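Local coordinates for protein endo-pectate lyase (Erwinia chrysanthemi, PDB 3B4N) that catalyses the calcium-dependent eliminative cleavage of (1->4)-alpha-D-galacturonan and probably also depolymerises highly methylated pectins, at residues L35-D40 and V88-E93; S42-Q47 and L66-R71; G124-N129 and I155-T160; I175-G180 and A197-K202. All coordinates share one frame; numbering follows the deposited sequence. Where two conformers were deposited one is given.

How the contacts relate
From the N terminus, the chain first builds a small domain of two antiparallel sheets. Contact 1 closes the longer loop by packing strand 32-39 of one sheet against strand 85-92 of the other. Contact 2 falls wholly within that loop and pairs the start of strand 44-52 with the end of strand 61-66; V91 of contact 1 also pairs with A45 and R46 of contact 2. Contacts 3 and 4 follow in series, each joining neighbouring coils of the parallel beta-helix. They share one sheet, because strand 154-157 lies beside strand 175-179. Contact centres within each pair are about 7 and 9 Å apart, whereas those of contacts 1 and 3 are about 24 Å apart.

Contact 1 of 4, residues L35-D40 and V88-E93; sequences LGWSTD and VDVVSE. With EDO (1,2-ethanediol), chain G.
The core of a two-sheet beta sandwich is bridged where W37, L35 and T39 of one sheet meet V88 and V90 of the other. The evidence for face-to-face packing, not edge pairing, is a 9.3 Å separation of the strand axes at 35°. V88 supplies the main contact. Its CG1 is centred above the five-membered ring of W37, 3.8 Å from the centroid and 9° off the normal, a clear CH-pi geometry. Its other methyl, CG2, lies 3.8 Å from W37 CE3, so both methyls rest on one face of the indole, CG2 toward the benzene part. W37 can present that face because its CG sits between the backbone N and carbonyl carbon (chi1 61°), which lays the ring across the valine at about a right angle. L35 adds a looser apolar touch, its CD1 4.3 Å from V88 CG2. Farther along, T39 and V90 meet tip to tip, with T39 OG1 3.8 Å from V90 CG1; the hydroxyl finds its polar partner in Q21 O. S38 points away from this core, and its OG is hydrogen-bonded at 2.8 Å to O1 of a 1,2-ethanediol molecule. L24 of strand 22-29 also touches W37 and V88. Three strands against four, with a tryptophan of the second strand in the core, is consistent with a fibronectin type III-like domain.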
loop_
_atom_site.group_PDB
_atom_site.type_symbol
_atom_site.label_atom_id
_atom_site.label_comp_id
_atom_site.label_asym_id
_atom_site.label_seq_id
_atom_site.Cartn_x
_atom_site.Cartn_y
_atom_site.Cartn_z
ATOM N N LEU A 35 4.738 -5.424 10.625
ATOM C CA LEU A 35 4.543 -4.208 11.394
ATOM C C LEU A 35 4.424 -3.040 10.435
ATOM O O LEU A 35 5.137 -2.966 9.436
ATOM C CB LEU A 35 5.729 -3.942 12.314
ATOM C CG LEU A 35 6.049 -5.001 13.360
ATOM C CD1 LEU A 35 7.252 -4.540 14.191
ATOM C CD2 LEU A 35 4.836 -5.223 14.251
ATOM N N GLY A 36 3.515 -2.132 10.757
ATOM C CA GLY A 36 3.339 -0.932 9.964
ATOM C C GLY A 36 3.171 0.209 10.947
ATOM O O GLY A 36 2.399 0.105 11.908
ATOM N N TRP A 37 3.898 1.302 10.745
ATOM C CA TRP A 37 3.753 2.425 11.654
ATOM C C TRP A 37 3.758 3.737 10.911
ATOM O O TRP A 37 4.141 3.808 9.743
ATOM C CB TRP A 37 4.881 2.431 12.701
ATOM C CG TRP A 37 6.277 2.557 12.131
ATOM C CD1 TRP A 37 7.003 3.706 11.964
ATOM C CD2 TRP A 37 7.093 1.492 11.633
ATOM N NE1 TRP A 37 8.220 3.419 11.390
ATOM C CE2 TRP A 37 8.302 2.067 11.176
ATOM C CE3 TRP A 37 6.918 0.105 11.527
ATOM C CZ2 TRP A 37 9.334 1.300 10.618
ATOM C CZ3 TRP A 37 7.940 -0.658 10.973
ATOM C CH2 TRP A 37 9.134 -0.057 10.525
ATOM N N SER A 38 3.284 4.770 11.590
ATOM C CA SER A 38 3.321 6.112 11.043
ATOM C C SER A 38 4.007 6.935 12.122
ATOM O O SER A 38 3.902 6.636 13.312
ATOM C CB SER A 38 1.917 6.666 10.777
ATOM O OG SER A 38 1.185 6.830 11.977
ATOM N N THR A 39 4.750 7.949 11.708
ATOM C CA THR A 39 5.412 8.813 12.667
ATOM C C THR A 39 5.404 10.219 12.103
ATOM O O THR A 39 5.418 10.399 10.886
ATOM C CB THR A 39 6.879 8.371 12.940
ATOM O OG1 THR A 39 7.448 9.229 13.935
ATOM C CG2 THR A 39 7.731 8.445 11.671
ATOM N N ASP A 40 5.335 11.211 12.985
ATOM C CA ASP A 40 5.376 12.595 12.536
ATOM C C ASP A 40 6.729 13.223 12.872
ATOM O O ASP A 40 6.891 14.443 12.798
ATOM C CB ASP A 40 4.235 13.418 13.141
ATOM C CG ASP A 40 4.126 13.260 14.633
ATOM O OD1 ASP A 40 5.139 12.925 15.274
ATOM O OD2 ASP A 40 3.020 13.483 15.170
ATOM N N VAL A 88 8.158 0.098 18.098
ATOM C CA VAL A 88 9.063 0.687 17.124
ATOM C C VAL A 88 9.519 2.019 17.712
ATOM O O VAL A 88 8.710 2.836 18.160
ATOM C CB VAL A 88 8.394 0.911 15.752
ATOM C CG1 VAL A 88 9.272 1.816 14.884
ATOM C CG2 VAL A 88 8.195 -0.429 15.056
ATOM N N ASP A 89 10.832 2.197 17.747
ATOM C CA ASP A 89 11.462 3.396 18.269
ATOM C C ASP A 89 11.985 4.211 17.087
ATOM O O ASP A 89 12.904 3.789 16.392
ATOM C CB ASP A 89 12.627 2.991 19.179
ATOM C CG ASP A 89 13.286 4.167 19.879
ATOM O OD1 ASP A 89 14.252 3.913 20.637
ATOM O OD2 ASP A 89 12.857 5.324 19.686
ATOM N N VAL A 90 11.375 5.366 16.852
ATOM C CA VAL A 90 11.808 6.252 15.777
ATOM C C VAL A 90 12.836 7.183 16.428
ATOM O O VAL A 90 12.523 7.926 17.362
ATOM C CB VAL A 90 10.607 7.029 15.199
ATOM C CG1 VAL A 90 11.081 8.056 14.187
ATOM C CG2 VAL A 90 9.643 6.053 14.545
ATOM N N VAL A 91 14.074 7.108 15.949
ATOM C CA VAL A 91 15.171 7.893 16.507
ATOM C C VAL A 91 15.498 9.082 15.626
ATOM O O VAL A 91 15.786 8.929 14.444
ATOM C CB VAL A 91 16.432 7.017 16.666
ATOM C CG1 VAL A 91 17.545 7.820 17.324
ATOM C CG2 VAL A 91 16.105 5.772 17.484
ATOM N N SER A 92 15.455 10.275 16.211
ATOM C CA SER A 92 15.744 11.483 15.459
ATOM C C SER A 92 17.244 11.721 15.368
ATOM O O SER A 92 18.035 11.062 16.045
ATOM C CB SER A 92 15.099 12.698 16.134
ATOM O OG SER A 92 15.850 13.077 17.282
ATOM N N GLU A 93 17.628 12.671 14.527
ATOM C CA GLU A 93 19.031 13.017 14.372
ATOM C C GLU A 93 19.581 13.532 15.699
ATOM O O GLU A 93 20.791 13.450 15.949
ATOM C CB GLU A 93 19.179 14.080 13.294
ATOM C CG GLU A 93 18.861 13.571 11.907
ATOM C CD GLU A 93 18.960 14.652 10.863
ATOM O OE1 GLU A 93 18.762 14.343 9.674
ATOM O OE2 GLU A 93 19.238 15.811 11.239
HETATM C C1 EDO G . 2.122 9.383 14.334
HETATM O O1 EDO G . 2.014 9.324 12.806
HETATM C C2 EDO G . 0.784 9.584 15.057
HETATM O O2 EDO G . -0.119 8.359 14.715
#

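Contact 2 of 4, residues S42-Q47 and L66-R71; sequences SKVARQ and LDAETR
V44 carries CG1 opposite its backbone N (chi1 -180°), which presses that methyl onto A68 CB at 3.5 Å, closer than usual for two carbons. Q47 turns CG away from its carbonyl carbon (chi1 -58°) and then runs extended, which delivers its amide into the curve of residues 67-71. There it crosses the R71 side chain at about a right angle, with amide and guanidinium planes 75° apart. The backbones join at one antiparallel hydrogen-bonded pair, Q47 with L66. Q47 N gives to L66 O at 3.1 Å from well above the carbonyl plane, whereas L66 N reaches Q47 O at 2.7 Å almost in line with the carbonyl bond. The pair belongs to the junction of strand 44-52 with the edge strand 61-66 in the four-stranded sheet of what is probably a fibronectin type III-like domain. On its other side strand 44-52 carries a classic beta bulge, A45 and R46 both facing V91. Beyond L66 the chain leaves the sheet in a loop that is braced internally. D67 OD1 accepts from E69 N, which makes an Asx turn, and also from T70 N, which widens it to an Asx motif. R71 folds back so that NH1 binds A68 O at 2.9 Å and T70 O at 3.0 Å; both acceptors lie essentially in the guanidinium plane, which restrains its rotation. On the A45 side of the contact a water donates to A45 O at 2.7 Å and accepts a weak bond from A68 N, while the R46 guanidinium heads away to a salt bridge with E48.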
loop_
_atom_site.group_PDB
_atom_site.type_symbol
_atom_site.label_atom_id
_atom_site.label_comp_id
_atom_site.label_asym_id
_atom_site.label_seq_id
_atom_site.Cartn_x
_atom_site.Cartn_y
_atom_site.Cartn_z
ATOM N N SER A 42 10.055 14.604 12.115
ATOM C CA SER A 42 10.542 15.160 10.855
ATOM C C SER A 42 12.003 14.907 10.497
ATOM O O SER A 42 12.373 14.984 9.328
ATOM C CB SER A 42 10.287 16.667 10.831
ATOM O OG SER A 42 10.969 17.302 11.898
ATOM N N LYS A 43 12.834 14.622 11.488
ATOM C CA LYS A 43 14.245 14.376 11.220
ATOM C C LYS A 43 14.654 12.982 11.679
ATOM O O LYS A 43 15.483 12.818 12.566
ATOM C CB LYS A 43 15.102 15.451 11.900
ATOM C CG LYS A 43 14.900 16.831 11.274
ATOM C CD LYS A 43 15.684 17.937 11.964
ATOM C CE LYS A 43 14.937 18.475 13.176
ATOM N NZ LYS A 43 15.525 19.760 13.667
ATOM N N VAL A 44 14.068 11.970 11.053
ATOM C CA VAL A 44 14.382 10.597 11.422
ATOM C C VAL A 44 15.771 10.195 10.938
ATOM O O VAL A 44 16.132 10.456 9.788
ATOM C CB VAL A 44 13.357 9.614 10.828
ATOM C CG1 VAL A 44 13.711 8.188 11.244
ATOM C CG2 VAL A 44 11.953 9.970 11.302
ATOM N N ALA A 45 16.541 9.564 11.825
ATOM C CA ALA A 45 17.888 9.093 11.503
ATOM C C ALA A 45 17.849 7.577 11.303
ATOM O O ALA A 45 18.411 7.052 10.346
ATOM C CB ALA A 45 18.848 9.450 12.616
ATOM N N ARG A 46 17.187 6.882 12.223
ATOM C CA ARG A 46 17.045 5.431 12.138
ATOM C C ARG A 46 15.789 5.032 12.879
ATOM O O ARG A 46 15.199 5.839 13.602
ATOM C CB ARG A 46 18.243 4.708 12.770
ATOM C CG ARG A 46 18.379 4.950 14.271
ATOM C CD ARG A 46 19.165 3.848 14.974
ATOM N NE ARG A 46 20.509 3.702 14.428
ATOM C CZ ARG A 46 21.405 2.836 14.889
ATOM N NH1 ARG A 46 21.103 2.041 15.905
ATOM N NH2 ARG A 46 22.604 2.771 14.324
ATOM N N GLN A 47 15.387 3.780 12.696
ATOM C CA GLN A 47 14.199 3.268 13.363
ATOM C C GLN A 47 14.544 1.887 13.885
ATOM O O GLN A 47 15.094 1.067 13.159
ATOM C CB GLN A 47 13.027 3.220 12.382
ATOM C CG GLN A 47 12.735 4.597 11.801
ATOM C CD GLN A 47 11.682 4.552 10.726
ATOM O OE1 GLN A 47 11.936 4.090 9.606
ATOM N NE2 GLN A 47 10.488 5.024 11.059
ATOM N N LEU A 66 16.639 -0.195 11.319
ATOM C CA LEU A 66 16.193 0.133 9.966
ATOM C C LEU A 66 16.554 1.544 9.560
ATOM O O LEU A 66 16.885 2.374 10.403
ATOM C CB LEU A 66 14.672 -0.025 9.878
ATOM C CG LEU A 66 14.119 -1.346 10.427
ATOM C CD1 LEU A 66 12.604 -1.302 10.435
ATOM C CD2 LEU A 66 14.637 -2.516 9.592
ATOM N N ASP A 67 16.482 1.813 8.256
ATOM C CA ASP A 67 16.772 3.147 7.754
ATOM C C ASP A 67 15.640 4.091 8.157
ATOM O O ASP A 67 14.666 3.663 8.772
ATOM C CB ASP A 67 16.985 3.137 6.225
ATOM C CG ASP A 67 15.750 2.726 5.444
ATOM O OD1 ASP A 67 14.620 3.060 5.842
ATOM O OD2 ASP A 67 15.918 2.082 4.391
ATOM N N ALA A 68 15.755 5.367 7.803
ATOM C CA ALA A 68 14.771 6.369 8.188
ATOM C C ALA A 68 13.544 6.484 7.305
ATOM O O ALA A 68 12.584 7.168 7.671
ATOM C CB ALA A 68 15.455 7.738 8.260
ATOM N N GLU A 69 13.570 5.815 6.160
ATOM C CA GLU A 69 12.483 5.928 5.193
ATOM C C GLU A 69 11.382 4.879 5.250
ATOM O O GLU A 69 10.220 5.173 4.964
ATOM C CB GLU A 69 13.084 5.971 3.784
ATOM C CG GLU A 69 14.065 7.142 3.561
ATOM C CD GLU A 69 15.465 6.908 4.143
ATOM O OE1 GLU A 69 16.129 7.898 4.509
ATOM O OE2 GLU A 69 15.917 5.748 4.220
ATOM N N THR A 70 11.735 3.656 5.611
ATOM C CA THR A 70 10.731 2.615 5.659
ATOM C C THR A 70 9.684 2.863 6.742
ATOM O O THR A 70 9.937 3.547 7.735
ATOM C CB THR A 70 11.386 1.229 5.881
ATOM O OG1 THR A 70 10.396 0.215 5.691
ATOM C CG2 THR A 70 11.963 1.101 7.303
ATOM N N ARG A 71 8.489 2.318 6.533
ATOM C CA ARG A 71 7.426 2.440 7.521
ATOM C C ARG A 71 6.823 1.066 7.777
ATOM O O ARG A 71 5.753 0.943 8.375
ATOM C CB ARG A 71 6.352 3.425 7.041
ATOM C CG ARG A 71 6.845 4.878 6.994
ATOM C CD ARG A 71 7.158 5.425 8.384
ATOM N NE ARG A 71 7.515 6.847 8.336
ATOM C CZ ARG A 71 8.751 7.321 8.170
ATOM N NH1 ARG A 71 9.789 6.504 8.032
ATOM N NH2 ARG A 71 8.949 8.629 8.133
HETATM O O HOH W 1 18.680 6.183 7.777
#

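Contact 3 of 4, residues G124-N129 and I155-T160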
loop_
_atom_site.group_PDB
_atom_site.type_symbol
_atom_site.label_atom_id
_atom_site.label_comp_id
_atom_site.label_asym_id
_atom_site.label_seq_id
_atom_site.Cartn_x
_atom_site.Cartn_y
_atom_site.Cartn_z
ATOM N N GLY A 124 -18.093 5.073 5.088
ATOM C CA GLY A 124 -18.848 6.150 4.476
ATOM C C GLY A 124 -18.404 7.549 4.854
ATOM O O GLY A 124 -18.892 8.532 4.298
ATOM N N ALA A 125 -17.472 7.644 5.794
ATOM C CA ALA A 125 -16.989 8.945 6.229
ATOM C C ALA A 125 -16.176 9.658 5.159
ATOM O O ALA A 125 -15.449 9.023 4.397
ATOM C CB ALA A 125 -16.157 8.786 7.488
ATOM N N THR A 126 -16.323 10.978 5.099
ATOM C CA THR A 126 -15.575 11.814 4.173
ATOM C C THR A 126 -14.744 12.794 4.991
ATOM O O THR A 126 -15.261 13.468 5.893
ATOM C CB THR A 126 -16.489 12.635 3.246
ATOM O OG1 THR A 126 -17.200 11.754 2.366
ATOM C CG2 THR A 126 -15.668 13.604 2.420
ATOM N N PHE A 127 -13.451 12.852 4.694
ATOM C CA PHE A 127 -12.547 13.768 5.373
ATOM C C PHE A 127 -12.089 14.784 4.338
ATOM O O PHE A 127 -11.655 14.407 3.242
ATOM C CB PHE A 127 -11.333 13.016 5.917
ATOM C CG PHE A 127 -11.672 11.934 6.903
ATOM C CD1 PHE A 127 -10.910 10.768 6.960
ATOM C CD2 PHE A 127 -12.739 12.077 7.789
ATOM C CE1 PHE A 127 -11.201 9.769 7.874
ATOM C CE2 PHE A 127 -13.037 11.075 8.713
ATOM C CZ PHE A 127 -12.269 9.921 8.754
ATOM N N GLU A 128 -12.168 16.068 4.679
ATOM C CA GLU A 128 -11.784 17.122 3.752
ATOM C C GLU A 128 -10.806 18.139 4.342
ATOM O O GLU A 128 -11.015 18.649 5.438
ATOM C CB GLU A 128 -13.051 17.837 3.269
ATOM C CG GLU A 128 -12.845 18.915 2.218
ATOM C CD GLU A 128 -14.170 19.521 1.776
ATOM O OE1 GLU A 128 -14.979 18.792 1.162
ATOM O OE2 GLU A 128 -14.409 20.719 2.054
ATOM N N ASN A 129 -9.732 18.410 3.609
ATOM C CA ASN A 129 -8.725 19.391 4.016
ATOM C C ASN A 129 -8.184 19.227 5.426
ATOM O O ASN A 129 -7.971 20.215 6.133
ATOM C CB ASN A 129 -9.283 20.807 3.865
ATOM C CG ASN A 129 -9.577 21.155 2.428
ATOM O OD1 ASN A 129 -8.774 20.868 1.541
ATOM N ND2 ASN A 129 -10.724 21.779 2.185
ATOM N N ILE A 155 -13.630 8.342 2.107
ATOM C CA ILE A 155 -13.454 9.260 0.993
ATOM C C ILE A 155 -12.602 10.421 1.485
ATOM O O ILE A 155 -12.909 11.049 2.508
ATOM C CB ILE A 155 -14.797 9.815 0.483
ATOM C CG1 ILE A 155 -15.652 8.677 -0.071
ATOM C CG2 ILE A 155 -14.551 10.862 -0.598
ATOM C CD1 ILE A 155 -17.024 9.110 -0.500
ATOM N N LEU A 156 -11.533 10.700 0.756
ATOM C CA LEU A 156 -10.629 11.777 1.112
ATOM C C LEU A 156 -10.712 12.880 0.061
ATOM O O LEU A 156 -10.718 12.613 -1.140
ATOM C CB LEU A 156 -9.190 11.243 1.185
ATOM C CG LEU A 156 -8.925 10.062 2.121
ATOM C CD1 LEU A 156 -7.482 9.593 1.940
ATOM C CD2 LEU A 156 -9.179 10.477 3.571
ATOM N N LYS A 157 -10.800 14.124 0.518
ATOM C CA LYS A 157 -10.825 15.270 -0.384
ATOM C C LYS A 157 -9.717 16.175 0.144
ATOM O O LYS A 157 -9.913 16.901 1.119
ATOM C CB LYS A 157 -12.187 15.969 -0.333
ATOM C CG LYS A 157 -13.297 15.152 -1.000
ATOM C CD LYS A 157 -14.642 15.876 -0.972
ATOM C CE LYS A 157 -14.588 17.184 -1.747
ATOM N NZ LYS A 157 -14.149 16.978 -3.157
ATOM N N ASN A 158 -8.548 16.095 -0.492
ATOM C CA ASN A 158 -7.359 16.852 -0.079
ATOM C C ASN A 158 -7.154 16.577 1.406
ATOM O O ASN A 158 -6.914 17.485 2.204
ATOM C CB ASN A 158 -7.542 18.353 -0.321
ATOM C CG ASN A 158 -6.226 19.112 -0.259
ATOM O OD1 ASN A 158 -6.053 20.034 0.545
ATOM N ND2 ASN A 158 -5.289 18.729 -1.115
ATOM N N ALA A 159 -7.227 15.301 1.763
ATOM C CA ALA A 159 -7.109 14.881 3.150
ATOM C C ALA A 159 -6.199 13.679 3.350
ATOM O O ALA A 159 -5.854 12.968 2.403
ATOM C CB ALA A 159 -8.498 14.571 3.705
ATOM N N THR A 160 -5.829 13.456 4.603
ATOM C CA THR A 160 -4.958 12.349 4.970
ATOM C C THR A 160 -5.620 11.466 6.012
ATOM O O THR A 160 -6.283 11.959 6.925
ATOM C CB THR A 160 -3.623 12.867 5.574
ATOM O OG1 THR A 160 -2.892 13.576 4.571
ATOM C CG2 THR A 160 -2.767 11.706 6.093
#
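F127 and L156 point to the same inner side of two parallel strands, and their side chains slant across each other: L156 CD2 meets the phenyl ring at its edge, near the ring plane, 3.8 Å from F127 CD1. Just beyond, A159 CB packs 3.9 Å from F127 CB and extends this apolar surface. On the outer side, T126 and I155 also slant across one another. With T126 OG1 placed beside its own backbone N (chi1 -66°), the hydroxyl oxygen touches I155 CB at 3.6 Å. E128 and K157 instead lie side by side and point the same way. The touch is between E128 OE1 and K157 CE, 3.3 Å apart, but K157 is bent at its last two torsions, and the charged ends E128 OE1 and K157 NZ stay 4.8 Å apart; the amine makes a weak hydrogen bond to S179 OG. N129 and N158, each with positive phi where its strand ends, set their amide planes 70° apart. Between the two strands, the backbones exchange four hydrogen bonds, from I155 N to A125 O at 3.0 Å through to N129 N to K157 O at 2.9 Å, with strand axes 4.8 Å apart. I155 also flanks the zinc ligand D178 on the next strand. In-register parallel pairing, with F127, L156 and A159 packed inside and T126/I155 and E128/K157 outside, is characteristic of adjacent coils in a right-handed parallel beta-helix.

Contact 4 of 4, residues I175-G180 and A197-K202; sequences IHCDSG and ATNNGK. With ZN (zinc ion), chain E; ZN (zinc ion), chain F.
H176 and T198 stand side by side on one side of a parallel strand pair, T198 CB 3.7 Å from H176 CD2, while I175, A197, C177 and N199 line the buried other side. That buried side is closely packed: I184 covers I175 and A197, and M204 covers A197 and C177. SG of C177, disulfide-bonded to C182, lies 4.2 Å from G201 CA. Between the strands C177 N binds T198 O at 175°, nearly straight. N199 OD1 takes G201 N in its carbonyl plane at 2.9 Å, an Asx turn. Strands 175-179 and 197-199 are successive rungs of the right-handed parallel beta-helix. The H176 side holds metal and bound waters: ND1 coordinates one zinc ion at 2.1 Å with D178 OD1 and a water, and NE2 a second, also bound by D173 and by a water that lies 2.6 Å from T198 OG1. D178 OD2 and N200 OD1, both acceptors, come within 3.0 Å without bonding; the first zinc's water gives N200 OD1 only a weak bond, and N200 ND2 is hydrogen-bonded to N229. Past the turn, K202 N still reaches G180 O at 2.8 Å, but the exposed lysine chain leads off toward N232.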
loop_
_atom_site.group_PDB
_atom_site.type_symbol
_atom_site.label_atom_id
_atom_site.label_comp_id
_atom_site.label_asym_id
_atom_site.label_seq_id
_atom_site.Cartn_x
_atom_site.Cartn_y
_atom_site.Cartn_z
ATOM N N ILE A 175 -10.406 2.872 -0.239
ATOM C CA ILE A 175 -10.304 4.297 0.063
ATOM C C ILE A 175 -10.190 5.143 -1.194
ATOM O O ILE A 175 -9.342 4.883 -2.039
ATOM C CB ILE A 175 -9.067 4.568 0.951
ATOM C CG1 ILE A 175 -9.144 3.700 2.211
ATOM C CG2 ILE A 175 -8.966 6.053 1.282
ATOM C CD1 ILE A 175 -7.930 3.819 3.130
ATOM N N HIS A 176 -11.042 6.159 -1.316
ATOM C CA HIS A 176 -11.016 7.049 -2.472
ATOM C C HIS A 176 -10.343 8.381 -2.201
ATOM O O HIS A 176 -10.566 8.979 -1.148
ATOM C CB HIS A 176 -12.430 7.416 -2.932
ATOM C CG HIS A 176 -13.114 6.367 -3.741
ATOM N ND1 HIS A 176 -14.251 6.633 -4.472
ATOM C CD2 HIS A 176 -12.853 5.050 -3.910
ATOM C CE1 HIS A 176 -14.663 5.523 -5.059
ATOM N NE2 HIS A 176 -13.833 4.547 -4.732
ATOM N N CYS A 177 -9.507 8.823 -3.133
ATOM C CA CYS A 177 -8.952 10.164 -3.053
ATOM C C CYS A 177 -9.784 10.829 -4.150
ATOM O O CYS A 177 -9.521 10.649 -5.340
ATOM C CB CYS A 177 -7.485 10.215 -3.435
ATOM S SG CYS A 177 -6.864 11.930 -3.527
ATOM N N ASP A 178 -10.805 11.586 -3.761
ATOM C CA ASP A 178 -11.676 12.191 -4.761
ATOM C C ASP A 178 -11.424 13.629 -5.197
ATOM O O ASP A 178 -12.146 14.169 -6.039
ATOM C CB ASP A 178 -13.130 11.988 -4.335
ATOM C CG ASP A 178 -13.587 10.544 -4.530
ATOM O OD1 ASP A 178 -14.585 10.149 -3.908
ATOM O OD2 ASP A 178 -12.944 9.802 -5.308
ATOM N N SER A 179 -10.396 14.250 -4.634
ATOM C CA SER A 179 -10.027 15.604 -5.017
ATOM C C SER A 179 -8.747 15.992 -4.306
ATOM O O SER A 179 -8.446 15.484 -3.226
ATOM C CB SER A 179 -11.138 16.610 -4.677
ATOM O OG SER A 179 -11.180 16.890 -3.294
ATOM N N GLY A 180 -7.985 16.874 -4.938
ATOM C CA GLY A 180 -6.748 17.346 -4.359
ATOM C C GLY A 180 -5.689 16.326 -4.022
ATOM O O GLY A 180 -5.533 15.313 -4.700
ATOM N N ALA A 197 -7.083 1.388 -2.988
ATOM C CA ALA A 197 -7.273 2.835 -3.034
ATOM C C ALA A 197 -7.463 3.257 -4.476
ATOM O O ALA A 197 -6.934 2.626 -5.396
ATOM C CB ALA A 197 -6.066 3.545 -2.431
ATOM N N THR A 198 -8.206 4.342 -4.662
ATOM C CA THR A 198 -8.538 4.862 -5.983
ATOM C C THR A 198 -8.190 6.335 -6.093
ATOM O O THR A 198 -8.625 7.148 -5.277
ATOM C CB THR A 198 -10.053 4.694 -6.261
ATOM O OG1 THR A 198 -10.418 3.321 -6.096
ATOM C CG2 THR A 198 -10.409 5.164 -7.663
ATOM N N ASN A 199 -7.402 6.676 -7.103
ATOM C CA ASN A 199 -7.018 8.051 -7.322
ATOM C C ASN A 199 -7.963 8.724 -8.313
ATOM O O ASN A 199 -7.888 8.508 -9.526
ATOM C CB ASN A 199 -5.570 8.129 -7.838
ATOM C CG ASN A 199 -5.043 9.555 -7.865
ATOM O OD1 ASN A 199 -5.799 10.503 -7.636
ATOM N ND2 ASN A 199 -3.750 9.714 -8.139
ATOM N N ASN A 200 -8.881 9.512 -7.763
ATOM C CA ASN A 200 -9.832 10.307 -8.541
ATOM C C ASN A 200 -9.499 11.772 -8.230
ATOM O O ASN A 200 -10.320 12.661 -8.465
ATOM C CB ASN A 200 -11.280 10.056 -8.091
ATOM C CG ASN A 200 -11.804 8.682 -8.468
ATOM O OD1 ASN A 200 -12.565 8.080 -7.716
ATOM N ND2 ASN A 200 -11.435 8.198 -9.642
ATOM N N GLY A 201 -8.297 12.014 -7.702
ATOM C CA GLY A 201 -7.878 13.359 -7.331
ATOM C C GLY A 201 -6.646 13.865 -8.055
ATOM O O GLY A 201 -6.413 13.504 -9.199
ATOM N N LYS A 202 -5.852 14.706 -7.390
ATOM C CA LYS A 202 -4.652 15.270 -8.003
ATOM C C LYS A 202 -3.410 14.434 -7.712
ATOM O O LYS A 202 -2.708 14.030 -8.643
ATOM C CB LYS A 202 -4.446 16.713 -7.522
ATOM C CG LYS A 202 -3.392 17.496 -8.289
ATOM C CD LYS A 202 -3.782 17.720 -9.743
ATOM C CE LYS A 202 -2.781 18.631 -10.435
ATOM N NZ LYS A 202 -2.933 18.619 -11.925
HETATM ZN ZN ZN E . -15.307 8.434 -4.645
HETATM ZN ZN ZN F . -13.933 3.283 -6.450
HETATM O O HOH W 2 -12.180 2.000 -7.570
HETATM O O HOH W 3 -15.682 8.428 -6.624
#